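Local coordinates for probable translation initiation factor eIF-2B subunit delta (Schizosaccharomyces pombe, PDB 5B04), which forms part of the eIF2B complex, which catalyses exchange of GDP for GTP on the gamma subunit of translation initiation factor eIF2, at residues K264-Y274 against L329-F340; P371-F381 against L439-M447. One frame throughout, in Å; residues are numbered along the deposited sequence.

Interaction 1 of 2, residues K264-Y274 against L329-F340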
# COMPACT_ATOMS: atom_id res chain seq x y z
N LYS G 264 35.07 6.18 4.19
CA LYS G 264 33.94 6.80 3.52
C LYS G 264 33.56 8.10 4.22
O LYS G 264 32.79 8.90 3.69
CB LYS G 264 32.74 5.85 3.48
CG LYS G 264 32.76 4.92 2.28
CD LYS G 264 32.85 5.72 0.99
CE LYS G 264 32.88 4.82 -0.23
NZ LYS G 264 32.85 5.60 -1.50
N ILE G 265 34.10 8.30 5.42
CA ILE G 265 33.87 9.52 6.18
C ILE G 265 34.76 10.65 5.66
O ILE G 265 35.97 10.48 5.50
CB ILE G 265 34.13 9.31 7.68
CG1 ILE G 265 33.21 8.22 8.23
CG2 ILE G 265 33.93 10.61 8.45
CD1 ILE G 265 33.43 7.92 9.69
N GLN G 266 34.16 11.80 5.40
CA GLN G 266 34.88 12.96 4.89
C GLN G 266 34.84 14.10 5.91
O GLN G 266 33.98 14.12 6.78
CB GLN G 266 34.29 13.40 3.56
CG GLN G 266 34.20 12.28 2.54
CD GLN G 266 32.96 12.38 1.66
OE1 GLN G 266 32.41 13.46 1.47
NE2 GLN G 266 32.52 11.25 1.13
N ASP G 267 35.78 15.03 5.79
CA ASP G 267 35.84 16.15 6.73
C ASP G 267 34.63 17.07 6.58
O ASP G 267 34.38 17.62 5.51
CB ASP G 267 37.13 16.95 6.52
CG ASP G 267 38.34 16.29 7.17
OD1 ASP G 267 38.14 15.34 7.94
OD2 ASP G 267 39.47 16.74 6.90
N GLY G 268 33.90 17.24 7.68
CA GLY G 268 32.71 18.07 7.68
C GLY G 268 31.44 17.25 7.70
O GLY G 268 30.34 17.80 7.65
N ASP G 269 31.59 15.94 7.78
CA ASP G 269 30.45 15.03 7.80
C ASP G 269 29.62 15.18 9.07
O ASP G 269 30.16 15.39 10.16
CB ASP G 269 30.91 13.58 7.66
CG ASP G 269 30.92 13.11 6.22
OD1 ASP G 269 30.25 13.74 5.37
OD2 ASP G 269 31.60 12.10 5.93
N VAL G 270 28.31 15.08 8.92
CA VAL G 270 27.40 15.00 10.06
C VAL G 270 26.75 13.62 10.03
O VAL G 270 25.82 13.37 9.26
CB VAL G 270 26.34 16.10 10.03
CG1 VAL G 270 25.40 15.97 11.22
CG2 VAL G 270 26.99 17.47 10.02
N ILE G 271 27.25 12.73 10.88
CA ILE G 271 26.89 11.32 10.81
C ILE G 271 25.82 10.92 11.82
O ILE G 271 25.90 11.26 13.00
CB ILE G 271 28.14 10.44 11.03
CG1 ILE G 271 29.17 10.73 9.93
CG2 ILE G 271 27.78 8.97 11.05
CD1 ILE G 271 30.47 9.98 10.11
N LEU G 272 24.81 10.20 11.34
CA LEU G 272 23.71 9.76 12.19
C LEU G 272 23.86 8.29 12.58
O LEU G 272 23.88 7.41 11.72
CB LEU G 272 22.37 9.98 11.48
CG LEU G 272 21.06 9.93 12.29
CD1 LEU G 272 19.97 10.68 11.55
CD2 LEU G 272 20.61 8.51 12.58
N THR G 273 23.87 8.03 13.87
CA THR G 273 23.83 6.68 14.34
C THR G 273 22.62 6.53 15.20
O THR G 273 22.30 7.43 15.93
CB THR G 273 25.02 6.37 15.21
OG1 THR G 273 24.84 5.08 15.80
CG2 THR G 273 25.12 7.36 16.28
N TYR G 274 21.94 5.40 15.11
CA TYR G 274 20.73 5.19 15.86
C TYR G 274 21.06 4.22 16.97
O TYR G 274 21.74 3.26 16.77
CB TYR G 274 19.64 4.81 14.88
CG TYR G 274 18.35 4.35 15.49
CD1 TYR G 274 17.71 5.08 16.44
CD2 TYR G 274 17.78 3.21 15.08
CE1 TYR G 274 16.53 4.66 16.98
CE2 TYR G 274 16.61 2.78 15.61
CZ TYR G 274 15.99 3.51 16.56
OH TYR G 274 14.83 3.06 17.06
N LEU G 329 13.16 13.12 14.05
CA LEU G 329 13.96 12.63 12.94
C LEU G 329 13.94 13.58 11.74
O LEU G 329 14.99 13.94 11.21
CB LEU G 329 13.49 11.25 12.50
CG LEU G 329 14.38 10.56 11.47
CD1 LEU G 329 15.80 10.43 12.00
CD2 LEU G 329 13.82 9.20 11.10
N SER G 330 12.74 13.98 11.33
CA SER G 330 12.57 14.89 10.20
C SER G 330 13.34 16.19 10.38
O SER G 330 13.96 16.69 9.45
CB SER G 330 11.09 15.21 10.00
OG SER G 330 10.90 16.12 8.93
N TYR G 331 13.29 16.72 11.60
CA TYR G 331 13.97 17.97 11.93
C TYR G 331 15.48 17.84 11.80
O TYR G 331 16.12 18.58 11.06
CB TYR G 331 13.59 18.40 13.35
CG TYR G 331 14.25 19.68 13.82
CD1 TYR G 331 13.66 20.91 13.58
CD2 TYR G 331 15.46 19.66 14.50
CE1 TYR G 331 14.25 22.08 14.00
CE2 TYR G 331 16.06 20.82 14.93
CZ TYR G 331 15.45 22.03 14.68
OH TYR G 331 16.05 23.20 15.10
N ILE G 332 16.04 16.87 12.53
CA ILE G 332 17.49 16.73 12.64
C ILE G 332 18.13 16.19 11.35
O ILE G 332 19.33 16.35 11.14
CB ILE G 332 17.86 15.82 13.82
CG1 ILE G 332 19.32 16.03 14.24
CG2 ILE G 332 17.58 14.36 13.49
CD1 ILE G 332 19.64 17.45 14.64
N MET G 333 17.32 15.57 10.50
CA MET G 333 17.83 14.96 9.27
C MET G 333 18.40 15.99 8.31
O MET G 333 19.30 15.69 7.52
CB MET G 333 16.72 14.15 8.58
CG MET G 333 17.18 13.39 7.34
SD MET G 333 18.38 12.10 7.70
CE MET G 333 17.39 10.98 8.69
N GLN G 334 17.89 17.22 8.39
CA GLN G 334 18.33 18.28 7.49
C GLN G 334 19.78 18.69 7.74
O GLN G 334 20.39 19.38 6.92
CB GLN G 334 17.42 19.50 7.62
CG GLN G 334 15.99 19.24 7.18
CD GLN G 334 15.35 20.46 6.53
OE1 GLN G 334 15.38 21.55 7.09
NE2 GLN G 334 14.77 20.27 5.35
N GLU G 335 20.34 18.26 8.87
CA GLU G 335 21.73 18.53 9.19
C GLU G 335 22.62 17.35 8.81
O GLU G 335 23.83 17.50 8.61
CB GLU G 335 21.89 18.84 10.68
CG GLU G 335 21.28 20.17 11.11
CD GLU G 335 21.35 20.38 12.62
OE1 GLU G 335 22.23 19.77 13.26
OE2 GLU G 335 20.53 21.15 13.15
N VAL G 336 22.02 16.17 8.72
CA VAL G 336 22.75 14.92 8.50
C VAL G 336 23.24 14.77 7.06
O VAL G 336 22.50 15.06 6.11
CB VAL G 336 21.88 13.70 8.87
CG1 VAL G 336 22.67 12.41 8.71
CG2 VAL G 336 21.36 13.84 10.29
N THR G 337 24.48 14.32 6.90
CA THR G 337 25.05 14.07 5.58
C THR G 337 25.25 12.58 5.32
O THR G 337 25.28 12.14 4.17
CB THR G 337 26.39 14.80 5.40
OG1 THR G 337 27.33 14.32 6.37
CG2 THR G 337 26.22 16.30 5.56
N LYS G 338 25.40 11.80 6.39
CA LYS G 338 25.59 10.36 6.27
C LYS G 338 24.93 9.59 7.41
O LYS G 338 24.90 10.06 8.55
CB LYS G 338 27.08 10.01 6.21
CG LYS G 338 27.71 10.21 4.85
CD LYS G 338 29.18 9.80 4.85
CE LYS G 338 29.81 10.03 3.49
NZ LYS G 338 29.78 11.47 3.10
N ILE G 339 24.40 8.41 7.09
CA ILE G 339 23.76 7.56 8.09
C ILE G 339 24.46 6.21 8.17
O ILE G 339 24.61 5.52 7.16
CB ILE G 339 22.27 7.34 7.77
CG1 ILE G 339 21.52 8.67 7.76
CG2 ILE G 339 21.64 6.39 8.78
CD1 ILE G 339 20.10 8.57 7.24
N PHE G 340 24.87 5.83 9.37
CA PHE G 340 25.55 4.56 9.59
C PHE G 340 24.72 3.63 10.47
O PHE G 340 24.28 4.02 11.55
CB PHE G 340 26.93 4.78 10.21
CG PHE G 340 27.97 5.25 9.24
CD1 PHE G 340 27.88 6.50 8.65
CD2 PHE G 340 29.05 4.44 8.91
CE1 PHE G 340 28.84 6.93 7.75
CE2 PHE G 340 30.01 4.87 8.02
CZ PHE G 340 29.90 6.11 7.44
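Asp269 and the consecutive pair Thr337 and Lys338 meet at the amino-terminal approach to two parallel strands, and one carboxylate oxygen takes both donors. Lys338 NZ reaches Asp269 OD1 at 3.2 Å, on its syn side, as a salt bridge, while Thr337 OG1 donates to the same OD1 at 3.1 Å from well above the carboxylate plane; both come from one face of that plane. Thr337 OG1 is itself the acceptor for Val270 N, at 2.8 Å; chi1 of 61° sets the hydroxyl between its own backbone N and carbonyl carbon, within reach of that N-H. The lysine arrives extended as far as CE and bends only at its last torsion, its CE passing the carbonyl of Lys264.

Beyond this polar end the backbones pair in parallel. Val270 O accepts from both Thr337 N and Lys338 N, then Leu272 N donates to Lys338 O and Phe340 N to Leu272 O. The side chains part to two faces. On one, Leu272 CD1 rests against Val336 CG2 (3.7 Å) and the methyl of Met333, with Ile361 of helix 358-367 covering it; on the other, Ile271 CG2 and Ile265 CG1 approach the Phe340 ring obliquely, on the side covered by helix 278-289, whose Val280 touches that ring.

A second shell fixes the carboxylate: Gln266 N, at the start of a type II turn ending at Asp269, gives a nearly straight bond to OD2 (2.6 Å, 175°). With a lysine, a hydroxyl and a backbone N-H around it, Asp269 is likely to stay ionised although buried, its charge balanced beside the paired strands.

Interaction 2 of 2, residues P371-F381 against L439-M447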
# COMPACT_ATOMS: atom_id res chain seq x y z
N PRO G 371 22.84 9.04 2.16
CA PRO G 371 23.27 7.64 2.01
C PRO G 371 23.02 6.80 3.25
O PRO G 371 23.33 7.23 4.36
CB PRO G 371 24.78 7.78 1.75
CG PRO G 371 24.94 9.13 1.16
CD PRO G 371 23.92 9.99 1.85
N VAL G 372 22.44 5.62 3.06
CA VAL G 372 22.22 4.69 4.16
C VAL G 372 23.26 3.58 4.11
O VAL G 372 23.28 2.77 3.18
CB VAL G 372 20.81 4.08 4.11
CG1 VAL G 372 20.67 2.98 5.16
CG2 VAL G 372 19.76 5.16 4.32
N ILE G 373 24.14 3.55 5.11
CA ILE G 373 25.26 2.62 5.11
C ILE G 373 25.10 1.54 6.17
O ILE G 373 25.19 1.80 7.37
CB ILE G 373 26.58 3.37 5.35
CG1 ILE G 373 26.76 4.47 4.30
CG2 ILE G 373 27.76 2.40 5.32
CD1 ILE G 373 27.99 5.32 4.51
N ALA G 374 24.86 0.31 5.72
CA ALA G 374 24.68 -0.82 6.62
C ALA G 374 26.01 -1.52 6.90
O ALA G 374 26.69 -1.96 5.98
CB ALA G 374 23.68 -1.81 6.04
N CYS G 375 26.36 -1.62 8.18
CA CYS G 375 27.59 -2.29 8.59
C CYS G 375 27.29 -3.60 9.29
O CYS G 375 26.85 -3.61 10.44
CB CYS G 375 28.41 -1.38 9.50
SG CYS G 375 28.87 0.20 8.75
N CYS G 376 27.52 -4.71 8.60
CA CYS G 376 27.19 -6.02 9.14
C CYS G 376 28.27 -7.06 8.82
O CYS G 376 28.73 -7.15 7.69
CB CYS G 376 25.84 -6.49 8.60
SG CYS G 376 25.22 -8.01 9.34
N GLU G 377 28.66 -7.82 9.84
CA GLU G 377 29.59 -8.93 9.64
C GLU G 377 28.93 -10.02 8.80
O GLU G 377 27.71 -10.19 8.84
CB GLU G 377 30.05 -9.49 10.99
CG GLU G 377 30.97 -8.56 11.79
CD GLU G 377 30.23 -7.46 12.53
OE1 GLU G 377 30.84 -6.84 13.43
OE2 GLU G 377 29.05 -7.21 12.22
N SER G 378 29.74 -10.75 8.04
CA SER G 378 29.22 -11.72 7.08
C SER G 378 28.46 -12.87 7.74
O SER G 378 27.48 -13.37 7.18
CB SER G 378 30.36 -12.29 6.23
OG SER G 378 31.31 -12.96 7.04
N TYR G 379 28.91 -13.29 8.92
CA TYR G 379 28.32 -14.45 9.58
C TYR G 379 26.91 -14.16 10.09
O TYR G 379 26.20 -15.06 10.54
CB TYR G 379 29.20 -14.91 10.74
CG TYR G 379 29.04 -14.12 12.01
CD1 TYR G 379 29.53 -12.83 12.12
CD2 TYR G 379 28.39 -14.67 13.11
CE1 TYR G 379 29.38 -12.10 13.29
CE2 TYR G 379 28.24 -13.95 14.28
CZ TYR G 379 28.73 -12.66 14.36
OH TYR G 379 28.58 -11.94 15.53
N LYS G 380 26.50 -12.89 10.02
CA LYS G 380 25.16 -12.50 10.43
C LYS G 380 24.21 -12.44 9.23
O LYS G 380 23.06 -12.02 9.35
CB LYS G 380 25.18 -11.16 11.16
CG LYS G 380 25.86 -11.23 12.52
CD LYS G 380 25.64 -9.97 13.33
CE LYS G 380 26.33 -8.77 12.70
NZ LYS G 380 26.30 -7.57 13.58
N PHE G 381 24.71 -12.86 8.07
CA PHE G 381 23.86 -13.01 6.89
C PHE G 381 22.98 -14.23 7.09
O PHE G 381 23.39 -15.19 7.74
CB PHE G 381 24.69 -13.15 5.61
CG PHE G 381 25.41 -11.90 5.19
CD1 PHE G 381 25.53 -10.81 6.04
CD2 PHE G 381 25.97 -11.81 3.92
CE1 PHE G 381 26.21 -9.67 5.65
CE2 PHE G 381 26.64 -10.67 3.52
CZ PHE G 381 26.76 -9.60 4.38
N LEU G 439 16.12 0.99 0.29
CA LEU G 439 16.44 2.07 1.21
C LEU G 439 17.87 1.97 1.74
O LEU G 439 18.36 2.90 2.39
CB LEU G 439 15.44 2.10 2.37
CG LEU G 439 14.01 2.48 1.98
CD1 LEU G 439 13.12 2.58 3.20
CD2 LEU G 439 14.01 3.78 1.19
N ILE G 440 18.52 0.85 1.47
CA ILE G 440 19.93 0.69 1.83
C ILE G 440 20.81 1.05 0.64
O ILE G 440 20.67 0.48 -0.44
CB ILE G 440 20.26 -0.74 2.30
CG1 ILE G 440 19.84 -0.95 3.76
CG2 ILE G 440 21.75 -1.01 2.18
CD1 ILE G 440 18.36 -1.19 3.96
N THR G 441 21.70 2.02 0.83
CA THR G 441 22.59 2.46 -0.23
C THR G 441 23.73 1.48 -0.46
O THR G 441 24.01 1.08 -1.59
CB THR G 441 23.18 3.86 0.07
OG1 THR G 441 22.14 4.84 0.02
CG2 THR G 441 24.25 4.22 -0.94
N VAL G 442 24.38 1.08 0.63
CA VAL G 442 25.53 0.18 0.55
C VAL G 442 25.62 -0.71 1.79
O VAL G 442 25.27 -0.29 2.89
CB VAL G 442 26.84 0.98 0.37
CG1 VAL G 442 27.08 1.91 1.56
CG2 VAL G 442 28.03 0.05 0.17
N CYS G 443 26.06 -1.94 1.60
CA CYS G 443 26.32 -2.84 2.71
C CYS G 443 27.82 -3.03 2.91
O CYS G 443 28.52 -3.48 2.00
CB CYS G 443 25.65 -4.20 2.48
SG CYS G 443 26.01 -5.42 3.76
N VAL G 444 28.31 -2.67 4.09
CA VAL G 444 29.73 -2.78 4.39
C VAL G 444 30.04 -3.98 5.28
O VAL G 444 29.78 -3.96 6.48
CB VAL G 444 30.27 -1.50 5.07
CG1 VAL G 444 31.74 -1.65 5.40
CG2 VAL G 444 30.04 -0.29 4.18
N CYS G 445 30.58 -5.03 4.67
CA CYS G 445 31.03 -6.20 5.41
C CYS G 445 32.54 -6.34 5.26
O CYS G 445 33.21 -5.43 4.77
CB CYS G 445 30.31 -7.46 4.93
SG CYS G 445 30.45 -7.77 3.16
N GLU G 446 33.08 -7.48 5.67
CA GLU G 446 34.52 -7.71 5.55
C GLU G 446 34.89 -8.13 4.13
O GLU G 446 36.07 -8.26 3.80
CB GLU G 446 35.00 -8.76 6.55
CG GLU G 446 34.49 -10.17 6.29
CD GLU G 446 33.17 -10.45 6.97
OE1 GLU G 446 32.22 -9.65 6.78
OE2 GLU G 446 33.07 -11.46 7.69
N MET G 447 33.88 -8.34 3.29
CA MET G 447 34.10 -8.60 1.88
C MET G 447 34.22 -7.28 1.13
O MET G 447 34.58 -7.24 -0.05
CB MET G 447 32.97 -9.44 1.29
CG MET G 447 32.48 -10.56 2.19
SD MET G 447 33.80 -11.60 2.82
CE MET G 447 32.86 -12.89 3.64
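Ile373 packs well against Val442 and Val444 on one face of two parallel strands. Its CG1 lies alongside Val442 CG1 at 3.8 Å, both side chains pointing the same way, while CG2 reaches obliquely to Val444 CG2 at 3.7 Å; chi1 of -56° turns CG2 that way, anti to the backbone N. Val372 sets its two methyls about the carbonyl of Leu439. Between the strands, Ala374 N donates to Val442 O and Ala374 O accepts from Val444 N, both bonds lying nearly on their carbonyl lines. Val372 O takes two donors, Thr441 N and Val442 N, and Thr441 OG1 accepts from Val372 N.

Towards Ser378 the pairing gives way to side-chain grips near the partly exposed Glu446 and Met447. Glu446 OE1 uses its syn lone pair for Ser378 N, at 3.0 Å; OE2 sits by the serine hydroxyl, itself bonded to Arg249, at a modelled distance too short to trust. With Glu446 cut back to an alanine, Ser378 N would probably lose this acceptor and the 3-10 turn one of its ties to the strand end. On the face opposite Ile373, Phe381 CZ meets Cys445 CB at 4.2 Å, with Cys443 SG in an oblique sulfur-aromatic contact.

The parallel strand order 320-325, 294-300, 269-274, 338-342, 372-375, 442-445, with antiparallel 448-450 at the edge, is consistent with the Rossmann-like clan of the family.

How the interactions relate
Following the chain from its N terminus, the long helix 231-262 leads into 264-274, which supplies the first strand of the central sheet. The chain then builds strands 294-300 and 320-325 on one side of it and returns through 329-340 to lie along its other side, closing interaction 1. Interaction 2 opens only afterwards: 371-381 adds the next strand, and 439-447 returns along the side of that strand away from 338-342, after an excursion that includes two strands of a second, antiparallel sheet. The two loops are thus in series, neither nested nor crossed. Strands 338-342 and 372-375 are neighbours, joined by a probable hydrogen bond from Ile373 N to Ile339 O (2.9 Å), so both contacts belong to one sheet.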